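Local coordinates for protein estrogen receptor (Crassostrea gigas, PDB 4N1Y) that probably acts as a constitutively active transcription factor of the steroid hormone receptor family, one whose ligand-binding domain has lost its allosteric switch, at residues 76-84 with 198-209; 133-143 with 181-192. All coordinates share one frame; numbering follows the deposited sequence.

Helix 187-215 serves both contacts, and each lets it meet a different part of the ligand-binding domain. The centre of contact 1 lies about 7 Å from the centre of the chain, where two helix midsections cross in a buried, mostly apolar junction with one charge pair. Contact 2, its centre about 17 Å from that of the chain, sits near the start of the same helix and is only partly buried; turns and helix ends dominate there, and a carboxylate gripped by two histidines replaces side-chain interlocking as the main tie. The two sites adjoin, since L84 of contact 1 packs on L140 and L143 of contact 2, and both also reach the second subunit.

Contact 1. Residues 76-84 with 198-209; sequences CCWMELLLL and IRQAGERGIAFF
With CG trans to the backbone N (chi1 179°) and its chain bent twice beyond, M79 curls its methyl group over one face of the F209 ring, CE lying 4.0 Å from the ring centroid in a CH-pi contact. SD stands farther above the same face, completing a Met-aromatic pair. M79 is thus a knob in the hole formed by G202, G205, I206 and F209, and the two glycines, having no side chains, let it come close to the backbone of 198-209. The axes of segments 76-84 and 198-209 pass 8.1 Å apart. Beside the knob, I206 CG1 touches W78 CZ2 at 3.5 Å; W78 also packs on helix 222-229, which by its place at the end of the fold probably corresponds to the activation helix of nuclear receptors. Farther along, L83 CD1 meets A201 CB at 3.7 Å, and I198 lies against L84. Bends at chi2 and chi3 of R199 swing NE back to E80, giving a salt bridge of 3.0 Å from NE to OE1 that approaches from above the carboxylate plane (46° out of it). A water links OE1 to R199 NH2. Such a carboxylate, paired with a guanidinium and hydrated, probably stays ionised although buried.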
loop_
_atom_site.group_PDB
_atom_site.type_symbol
_atom_site.label_atom_id
_atom_site.label_comp_id
_atom_site.label_asym_id
_atom_site.label_seq_id
_atom_site.Cartn_x
_atom_site.Cartn_y
_atom_site.Cartn_z
ATOM N N CYS B 76 5.770 -11.388 5.305
ATOM C CA CYS B 76 4.849 -10.390 4.792
ATOM C C CYS B 76 5.418 -9.620 3.603
ATOM O O CYS B 76 4.742 -9.484 2.583
ATOM C CB CYS B 76 4.441 -9.412 5.892
ATOM S SG CYS B 76 3.398 -10.111 7.196
ATOM N N CYS B 77 6.670 -9.178 3.701
ATOM C CA CYS B 77 7.133 -8.118 2.815
ATOM C C CYS B 77 8.228 -8.505 1.806
ATOM O O CYS B 77 8.763 -7.624 1.121
ATOM C CB CYS B 77 7.645 -6.952 3.660
ATOM S SG CYS B 77 9.296 -7.276 4.325
ATOM N N TRP B 78 8.548 -9.794 1.688
ATOM C CA TRP B 78 9.667 -10.213 0.843
ATOM C C TRP B 78 9.484 -9.743 -0.584
ATOM O O TRP B 78 10.424 -9.234 -1.198
ATOM C CB TRP B 78 9.836 -11.732 0.864
ATOM C CG TRP B 78 8.626 -12.489 0.389
ATOM C CD1 TRP B 78 7.485 -12.743 1.101
ATOM C CD2 TRP B 78 8.449 -13.119 -0.885
ATOM N NE1 TRP B 78 6.604 -13.473 0.343
ATOM C CE2 TRP B 78 7.167 -13.711 -0.883
ATOM C CE3 TRP B 78 9.238 -13.219 -2.036
ATOM C CZ2 TRP B 78 6.659 -14.395 -1.986
ATOM C CZ3 TRP B 78 8.727 -13.902 -3.131
ATOM C CH2 TRP B 78 7.456 -14.484 -3.093
ATOM N N MET B 79 8.272 -9.880 -1.108
ATOM C CA MET B 79 8.034 -9.495 -2.496
ATOM C C MET B 79 8.149 -7.983 -2.697
ATOM O O MET B 79 8.625 -7.529 -3.739
ATOM C CB MET B 79 6.667 -9.982 -2.968
ATOM C CG MET B 79 6.338 -9.587 -4.398
ATOM S SD MET B 79 7.461 -10.346 -5.597
ATOM C CE MET B 79 6.594 -11.891 -5.890
ATOM N N GLU B 80 7.688 -7.210 -1.718
ATOM C CA GLU B 80 7.793 -5.752 -1.788
ATOM C C GLU B 80 9.262 -5.349 -1.849
ATOM O O GLU B 80 9.657 -4.506 -2.654
ATOM C CB GLU B 80 7.131 -5.079 -0.584
ATOM C CG GLU B 80 5.745 -5.577 -0.246
ATOM C CD GLU B 80 5.210 -4.988 1.058
ATOM O OE1 GLU B 80 5.357 -3.763 1.263
ATOM O OE2 GLU B 80 4.687 -5.760 1.901
ATOM N N LEU B 81 10.078 -5.989 -1.019
ATOM C CA LEU B 81 11.500 -5.691 -0.990
ATOM C C LEU B 81 12.142 -5.976 -2.341
ATOM O O LEU B 81 12.919 -5.169 -2.836
ATOM C CB LEU B 81 12.192 -6.488 0.112
ATOM C CG LEU B 81 11.843 -5.992 1.520
ATOM C CD1 LEU B 81 12.366 -6.943 2.599
ATOM C CD2 LEU B 81 12.322 -4.548 1.763
ATOM N N LEU B 82 11.815 -7.121 -2.937
ATOM C CA LEU B 82 12.324 -7.443 -4.259
ATOM C C LEU B 82 11.980 -6.346 -5.264
ATOM O O LEU B 82 12.861 -5.878 -5.984
ATOM C CB LEU B 82 11.787 -8.784 -4.740
ATOM C CG LEU B 82 12.301 -9.992 -3.967
ATOM C CD1 LEU B 82 11.620 -11.255 -4.439
ATOM C CD2 LEU B 82 13.809 -10.123 -4.146
ATOM N N LEU B 83 10.704 -5.966 -5.322
ATOM C CA LEU B 83 10.236 -4.969 -6.283
ATOM C C LEU B 83 10.791 -3.581 -5.970
ATOM O O LEU B 83 11.173 -2.839 -6.878
ATOM C CB LEU B 83 8.711 -4.921 -6.309
ATOM C CG LEU B 83 8.081 -6.278 -6.639
ATOM C CD1 LEU B 83 6.554 -6.185 -6.757
ATOM C CD2 LEU B 83 8.693 -6.869 -7.905
ATOM N N LEU B 84 10.844 -3.235 -4.689
ATOM C CA LEU B 84 11.386 -1.944 -4.300
ATOM C C LEU B 84 12.821 -1.820 -4.785
ATOM O O LEU B 84 13.210 -0.788 -5.326
ATOM C CB LEU B 84 11.320 -1.742 -2.787
ATOM C CG LEU B 84 11.955 -0.422 -2.362
ATOM C CD1 LEU B 84 10.957 0.680 -2.587
ATOM C CD2 LEU B 84 12.383 -0.446 -0.909
ATOM N N ILE B 198 4.222 0.125 -4.152
ATOM C CA ILE B 198 5.072 -1.039 -3.972
ATOM C C ILE B 198 4.324 -2.154 -3.237
ATOM O O ILE B 198 4.453 -3.332 -3.569
ATOM C CB ILE B 198 6.333 -0.660 -3.217
ATOM C CG1 ILE B 198 7.312 0.052 -4.163
ATOM C CG2 ILE B 198 6.998 -1.888 -2.640
ATOM C CD1 ILE B 198 7.901 -0.867 -5.240
ATOM N N ARG B 199 3.544 -1.769 -2.234
ATOM C CA ARG B 199 2.712 -2.703 -1.488
ATOM C C ARG B 199 1.670 -3.365 -2.399
ATOM O O ARG B 199 1.476 -4.581 -2.369
ATOM C CB ARG B 199 2.025 -1.973 -0.333
ATOM C CG ARG B 199 1.001 -2.794 0.430
ATOM C CD ARG B 199 1.672 -3.867 1.281
ATOM N NE ARG B 199 2.593 -3.334 2.292
ATOM C CZ ARG B 199 2.270 -3.082 3.564
ATOM N NH1 ARG B 199 1.025 -3.272 3.992
ATOM N NH2 ARG B 199 3.187 -2.613 4.408
ATOM N N GLN B 200 1.008 -2.559 -3.218
ATOM C CA GLN B 200 0.029 -3.069 -4.162
ATOM C C GLN B 200 0.718 -3.999 -5.172
ATOM O O GLN B 200 0.232 -5.096 -5.472
ATOM C CB GLN B 200 -0.691 -1.918 -4.857
ATOM C CG GLN B 200 -1.801 -2.371 -5.770
ATOM C CD GLN B 200 -2.650 -1.222 -6.256
ATOM O OE1 GLN B 200 -2.191 -0.085 -6.342
ATOM N NE2 GLN B 200 -3.903 -1.510 -6.567
ATOM N N ALA B 201 1.865 -3.568 -5.680
ATOM C CA ALA B 201 2.611 -4.406 -6.603
ATOM C C ALA B 201 3.047 -5.718 -5.943
ATOM O O ALA B 201 3.022 -6.777 -6.572
ATOM C CB ALA B 201 3.822 -3.658 -7.138
ATOM N N GLY B 202 3.433 -5.652 -4.677
ATOM C CA GLY B 202 3.901 -6.828 -3.965
ATOM C C GLY B 202 2.820 -7.876 -3.871
ATOM O O GLY B 202 3.044 -9.063 -4.143
ATOM N N GLU B 203 1.631 -7.419 -3.499
ATOM C CA GLU B 203 0.478 -8.287 -3.304
ATOM C C GLU B 203 0.141 -9.032 -4.581
ATOM O O GLU B 203 -0.090 -10.256 -4.583
ATOM C CB GLU B 203 -0.707 -7.449 -2.838
ATOM C CG GLU B 203 -1.993 -8.184 -2.557
ATOM C CD GLU B 203 -2.009 -8.781 -1.171
ATOM O OE1 GLU B 203 -1.011 -8.622 -0.439
ATOM O OE2 GLU B 203 -3.037 -9.377 -0.798
ATOM N N ARG B 204 0.108 -8.283 -5.674
ATOM C CA ARG B 204 -0.156 -8.874 -6.967
ATOM C C ARG B 204 0.982 -9.798 -7.354
ATOM O O ARG B 204 0.760 -10.857 -7.946
ATOM C CB ARG B 204 -0.357 -7.788 -8.002
ATOM C CG ARG B 204 -1.617 -7.007 -7.745
ATOM C CD ARG B 204 -1.716 -5.810 -8.643
ATOM N NE ARG B 204 -3.031 -5.205 -8.536
ATOM C CZ ARG B 204 -3.338 -4.016 -9.033
ATOM N NH1 ARG B 204 -2.409 -3.308 -9.666
ATOM N NH2 ARG B 204 -4.565 -3.538 -8.897
ATOM N N GLY B 205 2.201 -9.392 -7.010
ATOM C CA GLY B 205 3.372 -10.210 -7.257
ATOM C C GLY B 205 3.248 -11.583 -6.638
ATOM O O GLY B 205 3.374 -12.602 -7.325
ATOM N N ILE B 206 2.956 -11.608 -5.343
ATOM C CA ILE B 206 2.843 -12.866 -4.620
ATOM C C ILE B 206 1.710 -13.717 -5.182
ATOM O O ILE B 206 1.900 -14.906 -5.418
ATOM C CB ILE B 206 2.638 -12.619 -3.116
ATOM C CG1 ILE B 206 3.974 -12.199 -2.486
ATOM C CG2 ILE B 206 2.074 -13.865 -2.424
ATOM C CD1 ILE B 206 3.854 -11.608 -1.128
ATOM N N ALA B 207 0.564 -13.098 -5.460
ATOM C CA ALA B 207 -0.564 -13.822 -6.032
ATOM C C ALA B 207 -0.178 -14.469 -7.345
ATOM O O ALA B 207 -0.533 -15.626 -7.602
ATOM C CB ALA B 207 -1.745 -12.912 -6.232
ATOM N N PHE B 208 0.539 -13.728 -8.182
ATOM C CA PHE B 208 0.981 -14.276 -9.465
ATOM C C PHE B 208 1.925 -15.465 -9.282
ATOM O O PHE B 208 1.778 -16.490 -9.941
ATOM C CB PHE B 208 1.649 -13.190 -10.311
ATOM C CG PHE B 208 2.149 -13.681 -11.643
ATOM C CD1 PHE B 208 1.278 -13.807 -12.718
ATOM C CD2 PHE B 208 3.488 -13.964 -11.836
ATOM C CE1 PHE B 208 1.724 -14.246 -13.947
ATOM C CE2 PHE B 208 3.943 -14.399 -13.064
ATOM C CZ PHE B 208 3.062 -14.536 -14.123
ATOM N N PHE B 209 2.883 -15.330 -8.374
ATOM C CA PHE B 209 3.850 -16.391 -8.145
ATOM C C PHE B 209 3.170 -17.633 -7.557
ATOM O O PHE B 209 3.577 -18.763 -7.844
ATOM C CB PHE B 209 4.972 -15.896 -7.242
ATOM C CG PHE B 209 6.103 -15.262 -7.995
ATOM C CD1 PHE B 209 5.889 -14.133 -8.766
ATOM C CD2 PHE B 209 7.378 -15.790 -7.933
ATOM C CE1 PHE B 209 6.922 -13.550 -9.458
ATOM C CE2 PHE B 209 8.417 -15.207 -8.631
ATOM C CZ PHE B 209 8.185 -14.092 -9.395
HETATM O O HOH W 1 5.650 -3.393 4.071
#

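Contact 2. Residues 133-143 with 181-192; sequences NHLHKDELLLL and HPDNVRHVPAVL
The H187 ring overlaps the rim of the H181 ring on one face and V191 CG2 on the other, which probably limits its rotation, and it turns an edge across the contact to the carboxylate of E139. H187 NE2 donates to E139 OE2 at 2.8 Å and uses the syn lone pair, while H181 NE2 donates to E139 OE1 at 2.7 Å, on the syn side and somewhat out of the carboxylate plane. The H187 ring is nearly coplanar with the carboxylate (28° between planes), whereas that of H181 is turned more steeply (41°). A chi1 of -179° points the H187 imidazole away from its own N, setting NE2 towards the glutamate and CE1 3.1 Å from N133 O. The glutamate has a second task. OE1 also accepts from H136 N at 2.8 Å, on the anti side and from the opposite face to H181, which makes H136 and E139 a capping box at the start of helix 137-149. Just before it, H134 is the C-prime residue of the Schellman motif that closes helix 117-132. Through its bonds to H136 N, H181 and H187 the carboxylate ties the turn between helices 117-132 and 137-149 to the segment running from H181 into helix 187-215. Three N-H groups and a helix N-terminus close by would all favour an anionic E139. Farther along helix 187-215, V191 continues the contact: its CG1 is 3.9 Å from L135 CD1 and equally 3.9 Å from L143 CD1. L143 CD2 reaches L192 CD2 at 4.2 Å. L192 packs in turn on P189 of the second subunit, and R186 forms a salt bridge with D171 of that subunit.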
loop_
_atom_site.group_PDB
_atom_site.type_symbol
_atom_site.label_atom_id
_atom_site.label_comp_id
_atom_site.label_asym_id
_atom_site.label_seq_id
_atom_site.Cartn_x
_atom_site.Cartn_y
_atom_site.Cartn_z
ATOM N N ASN B 133 12.352 12.173 -7.974
ATOM C CA ASN B 133 12.582 12.694 -6.631
ATOM C C ASN B 133 14.040 12.671 -6.200
ATOM O O ASN B 133 14.351 12.908 -5.033
ATOM C CB ASN B 133 11.751 11.929 -5.626
ATOM C CG ASN B 133 10.311 12.310 -5.689
ATOM O OD1 ASN B 133 9.938 13.412 -5.283
ATOM N ND2 ASN B 133 9.480 11.413 -6.211
ATOM N N HIS B 134 14.920 12.354 -7.145
ATOM C CA HIS B 134 16.362 12.363 -6.924
ATOM C C HIS B 134 16.737 11.591 -5.674
ATOM O O HIS B 134 17.496 12.069 -4.831
ATOM C CB HIS B 134 16.859 13.794 -6.852
ATOM C CG HIS B 134 16.635 14.554 -8.121
ATOM N ND1 HIS B 134 17.407 14.368 -9.246
ATOM C CD2 HIS B 134 15.700 15.475 -8.453
ATOM C CE1 HIS B 134 16.972 15.159 -10.210
ATOM N NE2 HIS B 134 15.938 15.842 -9.754
ATOM N N LEU B 135 16.156 10.402 -5.555
ATOM C CA LEU B 135 16.353 9.549 -4.401
ATOM C C LEU B 135 17.804 9.093 -4.278
ATOM O O LEU B 135 18.382 8.584 -5.236
ATOM C CB LEU B 135 15.436 8.339 -4.485
ATOM C CG LEU B 135 15.281 7.604 -3.162
ATOM C CD1 LEU B 135 14.191 8.258 -2.345
ATOM C CD2 LEU B 135 15.017 6.122 -3.395
ATOM N N HIS B 136 18.380 9.283 -3.091
ATOM C CA HIS B 136 19.737 8.849 -2.774
ATOM C C HIS B 136 19.750 7.384 -2.287
ATOM O O HIS B 136 18.718 6.884 -1.817
ATOM C CB HIS B 136 20.311 9.774 -1.713
ATOM C CG HIS B 136 21.783 9.624 -1.502
ATOM N ND1 HIS B 136 22.324 8.711 -0.619
ATOM C CD2 HIS B 136 22.831 10.289 -2.048
ATOM C CE1 HIS B 136 23.641 8.813 -0.641
ATOM N NE2 HIS B 136 23.974 9.761 -1.501
ATOM N N LYS B 137 20.883 6.689 -2.432
ATOM C CA LYS B 137 21.002 5.305 -1.949
ATOM C C LYS B 137 20.624 5.193 -0.472
ATOM O O LYS B 137 19.827 4.315 -0.084
ATOM C CB LYS B 137 22.413 4.759 -2.148
ATOM C CG LYS B 137 22.528 3.275 -1.826
ATOM C CD LYS B 137 23.982 2.846 -1.735
ATOM C CE LYS B 137 24.133 1.378 -1.338
ATOM N NZ LYS B 137 25.541 0.907 -1.542
ATOM N N ASP B 138 21.184 6.095 0.342
ATOM C CA ASP B 138 20.886 6.128 1.772
ATOM C C ASP B 138 19.401 6.192 2.045
ATOM O O ASP B 138 18.919 5.608 3.008
ATOM C CB ASP B 138 21.571 7.305 2.446
ATOM C CG ASP B 138 23.054 7.128 2.523
ATOM O OD1 ASP B 138 23.537 6.012 2.235
ATOM O OD2 ASP B 138 23.735 8.100 2.892
ATOM N N GLU B 139 18.674 6.928 1.219
ATOM C CA GLU B 139 17.238 6.983 1.387
ATOM C C GLU B 139 16.640 5.630 1.033
ATOM O O GLU B 139 15.744 5.158 1.728
ATOM C CB GLU B 139 16.637 8.092 0.536
ATOM C CG GLU B 139 17.270 9.453 0.801
ATOM C CD GLU B 139 16.649 10.562 -0.040
ATOM O OE1 GLU B 139 17.206 10.856 -1.121
ATOM O OE2 GLU B 139 15.614 11.133 0.370
ATOM N N LEU B 140 17.154 4.982 -0.012
ATOM C CA LEU B 140 16.611 3.682 -0.383
ATOM C C LEU B 140 16.860 2.629 0.701
ATOM O O LEU B 140 15.954 1.864 1.057
ATOM C CB LEU B 140 17.198 3.182 -1.702
ATOM C CG LEU B 140 16.686 1.738 -1.908
ATOM C CD1 LEU B 140 15.395 1.649 -2.744
ATOM C CD2 LEU B 140 17.759 0.799 -2.433
ATOM N N LEU B 141 18.089 2.594 1.212
ATOM C CA LEU B 141 18.432 1.723 2.327
ATOM C C LEU B 141 17.419 1.887 3.471
ATOM O O LEU B 141 16.933 0.906 4.036
ATOM C CB LEU B 141 19.851 2.021 2.810
ATOM C CG LEU B 141 20.911 1.614 1.781
ATOM C CD1 LEU B 141 22.320 1.856 2.268
ATOM C CD2 LEU B 141 20.737 0.164 1.431
ATOM N N LEU B 142 17.097 3.129 3.803
ATOM C CA LEU B 142 16.146 3.384 4.874
ATOM C C LEU B 142 14.776 2.889 4.464
ATOM O O LEU B 142 14.049 2.294 5.249
ATOM C CB LEU B 142 16.108 4.877 5.202
ATOM C CG LEU B 142 17.410 5.353 5.857
ATOM C CD1 LEU B 142 17.364 6.856 6.102
ATOM C CD2 LEU B 142 17.709 4.570 7.158
ATOM N N LEU B 143 14.451 3.084 3.199
ATOM C CA LEU B 143 13.156 2.675 2.688
ATOM C C LEU B 143 12.934 1.173 2.795
ATOM O O LEU B 143 11.870 0.736 3.214
ATOM C CB LEU B 143 13.030 3.103 1.233
ATOM C CG LEU B 143 12.583 4.539 1.041
ATOM C CD1 LEU B 143 12.750 4.895 -0.394
ATOM C CD2 LEU B 143 11.128 4.655 1.429
ATOM N N HIS B 181 18.170 16.675 0.596
ATOM C CA HIS B 181 17.143 17.543 0.024
ATOM C C HIS B 181 16.652 18.611 1.003
ATOM O O HIS B 181 15.470 18.652 1.311
ATOM C CB HIS B 181 15.952 16.704 -0.450
ATOM C CG HIS B 181 16.342 15.475 -1.210
ATOM N ND1 HIS B 181 16.710 15.504 -2.537
ATOM C CD2 HIS B 181 16.397 14.176 -0.832
ATOM C CE1 HIS B 181 16.995 14.278 -2.939
ATOM N NE2 HIS B 181 16.807 13.452 -1.925
ATOM N N PRO B 182 17.544 19.508 1.456
ATOM C CA PRO B 182 17.255 20.466 2.540
ATOM C C PRO B 182 16.052 21.371 2.278
ATOM O O PRO B 182 15.908 21.935 1.181
ATOM C CB PRO B 182 18.522 21.315 2.609
ATOM C CG PRO B 182 19.117 21.182 1.248
ATOM C CD PRO B 182 18.833 19.793 0.806
ATOM N N ASP B 183 15.197 21.467 3.292
ATOM C CA ASP B 183 14.055 22.381 3.343
ATOM C C ASP B 183 12.922 21.989 2.409
ATOM O O ASP B 183 11.945 22.717 2.264
ATOM C CB ASP B 183 14.504 23.809 3.066
ATOM C CG ASP B 183 15.486 24.303 4.104
ATOM O OD1 ASP B 183 15.520 23.688 5.196
ATOM O OD2 ASP B 183 16.208 25.295 3.843
ATOM N N ASN B 184 13.040 20.823 1.792
ATOM C CA ASN B 184 11.950 20.307 0.991
ATOM C C ASN B 184 10.977 19.487 1.840
ATOM O O ASN B 184 11.214 18.302 2.086
ATOM C CB ASN B 184 12.487 19.454 -0.143
ATOM C CG ASN B 184 11.430 19.120 -1.159
ATOM O OD1 ASN B 184 10.226 19.159 -0.877
ATOM N ND2 ASN B 184 11.868 18.785 -2.355
ATOM N N VAL B 185 9.882 20.118 2.263
ATOM C CA VAL B 185 8.906 19.471 3.133
ATOM C C VAL B 185 8.018 18.475 2.428
ATOM O O VAL B 185 7.330 17.688 3.082
ATOM C CB VAL B 185 7.998 20.478 3.812
ATOM C CG1 VAL B 185 8.827 21.435 4.637
ATOM C CG2 VAL B 185 7.112 21.185 2.788
ATOM N N ARG B 186 8.000 18.522 1.100
ATOM C CA ARG B 186 7.139 17.625 0.358
ATOM C C ARG B 186 7.835 16.308 0.054
ATOM O O ARG B 186 7.184 15.307 -0.253
ATOM C CB ARG B 186 6.690 18.269 -0.941
ATOM C CG ARG B 186 5.882 19.533 -0.796
ATOM C CD ARG B 186 5.898 20.213 -2.160
ATOM N NE ARG B 186 5.196 21.489 -2.211
ATOM C CZ ARG B 186 5.057 22.209 -3.320
ATOM N NH1 ARG B 186 5.584 21.773 -4.459
ATOM N NH2 ARG B 186 4.402 23.366 -3.298
ATOM N N HIS B 187 9.155 16.295 0.169
ATOM C CA HIS B 187 9.921 15.150 -0.304
ATOM C C HIS B 187 9.616 13.812 0.388
ATOM O O HIS B 187 9.202 12.840 -0.266
ATOM C CB HIS B 187 11.393 15.445 -0.167
ATOM C CG HIS B 187 12.265 14.335 -0.648
ATOM N ND1 HIS B 187 12.509 14.107 -1.985
ATOM C CD2 HIS B 187 12.953 13.388 0.031
ATOM C CE1 HIS B 187 13.324 13.074 -2.107
ATOM N NE2 HIS B 187 13.611 12.622 -0.899
ATOM N N VAL B 188 9.820 13.775 1.703
ATOM C CA VAL B 188 9.573 12.570 2.485
ATOM C C VAL B 188 8.145 12.081 2.311
ATOM O O VAL B 188 7.932 10.886 2.079
ATOM C CB VAL B 188 9.872 12.788 3.996
ATOM C CG1 VAL B 188 9.313 11.654 4.843
ATOM C CG2 VAL B 188 11.342 12.937 4.215
ATOM N N PRO B 189 7.157 12.986 2.437
ATOM C CA PRO B 189 5.806 12.475 2.180
ATOM C C PRO B 189 5.638 11.910 0.763
ATOM O O PRO B 189 5.072 10.821 0.639
ATOM C CB PRO B 189 4.923 13.700 2.403
ATOM C CG PRO B 189 5.716 14.548 3.356
ATOM C CD PRO B 189 7.130 14.368 2.953
ATOM N N ALA B 190 6.105 12.605 -0.274
ATOM C CA ALA B 190 5.923 12.092 -1.629
ATOM C C ALA B 190 6.531 10.707 -1.749
ATOM O O ALA B 190 5.909 9.792 -2.297
ATOM C CB ALA B 190 6.543 13.012 -2.649
ATOM N N VAL B 191 7.741 10.547 -1.217
ATOM C CA VAL B 191 8.468 9.289 -1.373
ATOM C C VAL B 191 7.784 8.171 -0.608
ATOM O O VAL B 191 7.600 7.070 -1.125
ATOM C CB VAL B 191 9.920 9.412 -0.920
ATOM C CG1 VAL B 191 10.561 8.047 -0.873
ATOM C CG2 VAL B 191 10.682 10.314 -1.874
ATOM N N LEU B 192 7.361 8.461 0.610
ATOM C CA LEU B 192 6.601 7.476 1.358
ATOM C C LEU B 192 5.348 7.042 0.588
ATOM O O LEU B 192 4.984 5.871 0.602
ATOM C CB LEU B 192 6.228 8.053 2.717
ATOM C CG LEU B 192 7.496 8.174 3.564
ATOM C CD1 LEU B 192 7.170 8.573 4.957
ATOM C CD2 LEU B 192 8.273 6.849 3.534
#